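Local coordinates for cell division protein FtsZ 1 (Methanocaldococcus jannaschii, PDB 2VAP), which binds GTP, shows GTPase activity and, as a tubulin homologue, probably polymerises into the contractile Z ring at the future division site, at residues Asn70-Ala73 with Gln74-Ile77; Ile103-Glu106 with Ala107-Ser111. All blocks are in the same frame, centred on the assembly; numbering follows the deposited sequence.

In the fold
Both contacts are local ones in the GTPase domain of FtsZ, a tubulin relative with a Rossmann-like parallel sheet, and they follow one another along the chain. Interaction 1 is the turn from strand 64-70 into helix 73-77; interaction 2, after strand 83-86, covers most of helix 101-110 and the residue that ends it. Their centres lie about 14 Å apart on the same side of the chain's centre, and they meet where T71 CG2 packs on A107 CB at 3.6 Å. A capped turn and a regular helix thus both lie beside the nucleotide site, Q75 near G47 and the bound GDP, I103 near A97.

Interaction 1. Residues Asn70-Ala73 with Gln74-Ile77; sequences NTDA and QQLI
D72 and L76 open helix 73-77 with a backbone hydrogen bond, L76 N to D72 O at 3.1 Å, and the next bond follows, I77 N to A73 O at 3.2 Å. Ahead of them the chain leaves strand 64-70 at N70 and turns through T71. Helix starts expose amides that lack a carbonyl one turn back, and D72 is a worked example of the N-cap remedy. Its CG stands anti to the backbone N (chi1 -171°), which swings OD1 over the first turn. There Q75 N donates to D72 OD1 at 3.1 Å, with an N-H...O angle of 162°, from above the carboxylate plane; Q74 N, at 2.8 Å, adds a weak, bent bond to the same oxygen. The Q75 side chain crosses that of D72 at about a right angle, with Q75 CG 3.7 Å from D72 CG, and its amide plane stacks on the carboxylate, 16° from parallel. Two residues earlier N70 builds an Asx turn: D72 N reaches N70 OD1 at 2.9 Å, nearly straight but from above the amide plane. N70 CB also packs against L76 CD1 at 4.1 Å. An Asx turn at N70 followed by the N-cap at D72 thus leads the strand into the helix. Around them, the side chains of A73 and L76 pack on L86 of strand 83-86, L76 also on K84, while T71 OG1 hydrogen-bonds T135 of the GTP site at the start of helix 135-149.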
loop_
_atom_site.group_PDB
_atom_site.type_symbol
_atom_site.label_atom_id
_atom_site.label_comp_id
_atom_site.label_asym_id
_atom_site.label_seq_id
_atom_site.Cartn_x
_atom_site.Cartn_y
_atom_site.Cartn_z
ATOM N N ASN A 70 -9.293 2.538 15.296
ATOM C CA ASN A 70 -8.363 2.739 16.403
ATOM C C ASN A 70 -8.998 2.371 17.734
ATOM O O ASN A 70 -10.221 2.421 17.884
ATOM C CB ASN A 70 -7.887 4.197 16.449
ATOM C CG ASN A 70 -6.473 4.343 16.999
ATOM O OD1 ASN A 70 -6.049 3.606 17.892
ATOM N ND2 ASN A 70 -5.738 5.309 16.466
ATOM N N THR A 71 -8.154 1.989 18.687
ATOM C CA THR A 71 -8.568 1.790 20.073
ATOM C C THR A 71 -8.495 3.119 20.819
ATOM O O THR A 71 -9.158 3.302 21.840
ATOM C CB THR A 71 -7.650 0.791 20.799
ATOM O OG1 THR A 71 -6.284 1.185 20.625
ATOM C CG2 THR A 71 -7.836 -0.612 20.254
ATOM N N ASP A 72 -7.682 4.036 20.297
ATOM C CA ASP A 72 -7.460 5.346 20.906
ATOM C C ASP A 72 -8.435 6.375 20.335
ATOM O O ASP A 72 -8.348 6.744 19.161
ATOM C CB ASP A 72 -6.003 5.782 20.679
ATOM C CG ASP A 72 -5.627 7.038 21.457
ATOM O OD1 ASP A 72 -6.438 7.983 21.518
ATOM O OD2 ASP A 72 -4.500 7.085 21.993
ATOM N N ALA A 73 -9.356 6.836 21.181
ATOM C CA ALA A 73 -10.398 7.784 20.778
ATOM C C ALA A 73 -9.866 9.189 20.485
ATOM O O ALA A 73 -10.462 9.928 19.696
ATOM C CB ALA A 73 -11.499 7.841 21.831
ATOM N N GLN A 74 -8.757 9.552 21.125
ATOM C CA GLN A 74 -8.133 10.860 20.914
ATOM C C GLN A 74 -7.526 10.944 19.518
ATOM O O GLN A 74 -7.685 11.949 18.825
ATOM C CB GLN A 74 -7.066 11.148 21.978
ATOM C CG GLN A 74 -7.493 10.864 23.422
ATOM C CD GLN A 74 -8.756 11.604 23.836
ATOM O OE1 GLN A 74 -9.662 11.020 24.429
ATOM N NE2 GLN A 74 -8.821 12.893 23.522
ATOM N N GLN A 75 -6.838 9.876 19.114
ATOM C CA GLN A 75 -6.248 9.784 17.778
ATOM C C GLN A 75 -7.317 9.664 16.691
ATOM O O GLN A 75 -7.198 10.273 15.627
ATOM C CB GLN A 75 -5.270 8.604 17.693
ATOM C CG GLN A 75 -4.053 8.722 18.615
ATOM C CD GLN A 75 -3.052 7.581 18.455
ATOM O OE1 GLN A 75 -1.860 7.756 18.704
ATOM N NE2 GLN A 75 -3.533 6.413 18.046
ATOM N N LEU A 76 -8.364 8.888 16.970
ATOM C CA LEU A 76 -9.416 8.619 15.986
ATOM C C LEU A 76 -10.258 9.847 15.627
ATOM O O LEU A 76 -10.589 10.052 14.459
ATOM C CB LEU A 76 -10.323 7.473 16.456
ATOM C CG LEU A 76 -11.354 6.951 15.445
ATOM C CD1 LEU A 76 -10.687 6.206 14.288
ATOM C CD2 LEU A 76 -12.368 6.066 16.136
ATOM N N ILE A 77 -10.601 10.656 16.625
ATOM C CA ILE A 77 -11.485 11.807 16.407
ATOM C C ILE A 77 -10.845 12.938 15.581
ATOM O O ILE A 77 -11.542 13.633 14.839
ATOM C CB ILE A 77 -12.137 12.298 17.739
ATOM C CG1 ILE A 77 -13.585 11.799 17.839
ATOM C CG2 ILE A 77 -12.126 13.818 17.856
ATOM C CD1 ILE A 77 -13.745 10.280 17.877
#

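Interaction 2. Residues Ile103-Glu106 with Ala107-Ser111; sequences IGEE and AAKES
E105 and K109 are joined first through the backbone, K109 N to E105 O at 3.0 Å, one of four successive i to i+4 hydrogen bonds that run from I103 O to E110 N and make this a regular alpha-helical stretch. The same spacing brings the two side chains onto one flank, a textbook i to i+4 acid-base pair. E105 CG is anti to its own amide nitrogen (chi1 -175°) and the chain runs on extended, while the extended K109 chain lies alongside it, pointing the same way. The aliphatic parts touch, K109 CE resting 3.9 Å from E105 CG, and K109 CG lies 3.4 Å from E105 O. At the ends E105 OE1 and K109 NZ form a long salt bridge of 3.8 Å, probably a modest electrostatic addition to the backbone bond. With an alanine at E105, K109 NZ would probably be left without this acidic mate and its extended chain freer to swing. E106, also near K109, keeps its carboxylate apart, E106 OE2 being 5.4 Å from K109 NZ, and is poorly ordered. A107 and A108 are buried, presenting short methyl groups to their neighbours. E110 OE2 hydrogen-bonds to the backbone N of K90, and S111 OG, where helical geometry ends, to G88 N, tying the helix end to the loop after strand 83-86. Of the neighbouring elements, helix 135-149 receives A108 on S139 and V142, with E105 also touching V142, whereas A107 faces the turn after strand 64-70.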
loop_
_atom_site.group_PDB
_atom_site.type_symbol
_atom_site.label_atom_id
_atom_site.label_comp_id
_atom_site.label_asym_id
_atom_site.label_seq_id
_atom_site.Cartn_x
_atom_site.Cartn_y
_atom_site.Cartn_z
ATOM N N ILE A 103 -4.009 -6.657 22.786
ATOM C CA ILE A 103 -5.119 -5.743 23.064
ATOM C C ILE A 103 -5.750 -5.246 21.757
ATOM O O ILE A 103 -6.977 -5.206 21.630
ATOM C CB ILE A 103 -4.685 -4.556 23.968
ATOM C CG1 ILE A 103 -4.211 -5.073 25.333
ATOM C CG2 ILE A 103 -5.830 -3.558 24.139
ATOM C CD1 ILE A 103 -3.647 -4.002 26.261
ATOM N N GLY A 104 -4.907 -4.886 20.791
ATOM C CA GLY A 104 -5.368 -4.467 19.466
ATOM C C GLY A 104 -6.141 -5.553 18.736
ATOM O O GLY A 104 -7.152 -5.273 18.087
ATOM N N GLU A 105 -5.661 -6.791 18.853
ATOM C CA GLU A 105 -6.307 -7.955 18.244
ATOM C C GLU A 105 -7.687 -8.213 18.846
ATOM O O GLU A 105 -8.667 -8.382 18.115
ATOM C CB GLU A 105 -5.423 -9.200 18.396
ATOM C CG GLU A 105 -5.959 -10.448 17.695
ATOM C CD GLU A 105 -5.121 -11.688 17.960
ATOM O OE1 GLU A 105 -4.923 -12.481 17.017
ATOM O OE2 GLU A 105 -4.658 -11.875 19.107
ATOM N N GLU A 106 -7.753 -8.237 20.176
ATOM C CA GLU A 106 -9.000 -8.487 20.900
ATOM C C GLU A 106 -10.036 -7.392 20.640
ATOM O O GLU A 106 -11.231 -7.675 20.525
ATOM C CB GLU A 106 -8.724 -8.627 22.402
ATOM C CG GLU A 106 -9.844 -9.296 23.201
ATOM C CD GLU A 106 -10.002 -10.780 22.895
ATOM O OE1 GLU A 106 -11.151 -11.268 22.911
ATOM O OE2 GLU A 106 -8.984 -11.460 22.640
ATOM N N ALA A 107 -9.567 -6.149 20.541
ATOM C CA ALA A 107 -10.427 -5.005 20.249
ATOM C C ALA A 107 -11.064 -5.112 18.864
ATOM O O ALA A 107 -12.253 -4.832 18.697
ATOM C CB ALA A 107 -9.644 -3.710 20.373
ATOM N N ALA A 108 -10.265 -5.522 17.880
ATOM C CA ALA A 108 -10.739 -5.700 16.509
ATOM C C ALA A 108 -11.748 -6.842 16.406
ATOM O O ALA A 108 -12.748 -6.727 15.694
ATOM C CB ALA A 108 -9.567 -5.930 15.570
ATOM N N LYS A 109 -11.482 -7.933 17.125
ATOM C CA LYS A 109 -12.385 -9.088 17.163
ATOM C C LYS A 109 -13.738 -8.734 17.781
ATOM O O LYS A 109 -14.775 -9.217 17.326
ATOM C CB LYS A 109 -11.742 -10.257 17.914
ATOM C CG LYS A 109 -10.656 -10.977 17.130
ATOM C CD LYS A 109 -10.028 -12.091 17.949
ATOM C CE LYS A 109 -8.971 -12.836 17.148
ATOM N NZ LYS A 109 -8.346 -13.932 17.937
ATOM N N GLU A 110 -13.712 -7.887 18.810
ATOM C CA GLU A 110 -14.927 -7.376 19.448
ATOM C C GLU A 110 -15.773 -6.567 18.461
ATOM O O GLU A 110 -17.003 -6.652 18.469
ATOM C CB GLU A 110 -14.564 -6.517 20.667
ATOM C CG GLU A 110 -15.760 -5.962 21.442
ATOM C CD GLU A 110 -15.366 -4.911 22.467
ATOM O OE1 GLU A 110 -14.571 -5.226 23.377
ATOM O OE2 GLU A 110 -15.864 -3.769 22.368
ATOM N N SER A 111 -15.101 -5.795 17.609
ATOM C CA SER A 111 -15.772 -4.910 16.660
ATOM C C SER A 111 -15.794 -5.474 15.236
ATOM O O SER A 111 -15.944 -4.722 14.269
ATOM C CB SER A 111 -15.108 -3.529 16.671
ATOM O OG SER A 111 -15.023 -3.011 17.987
#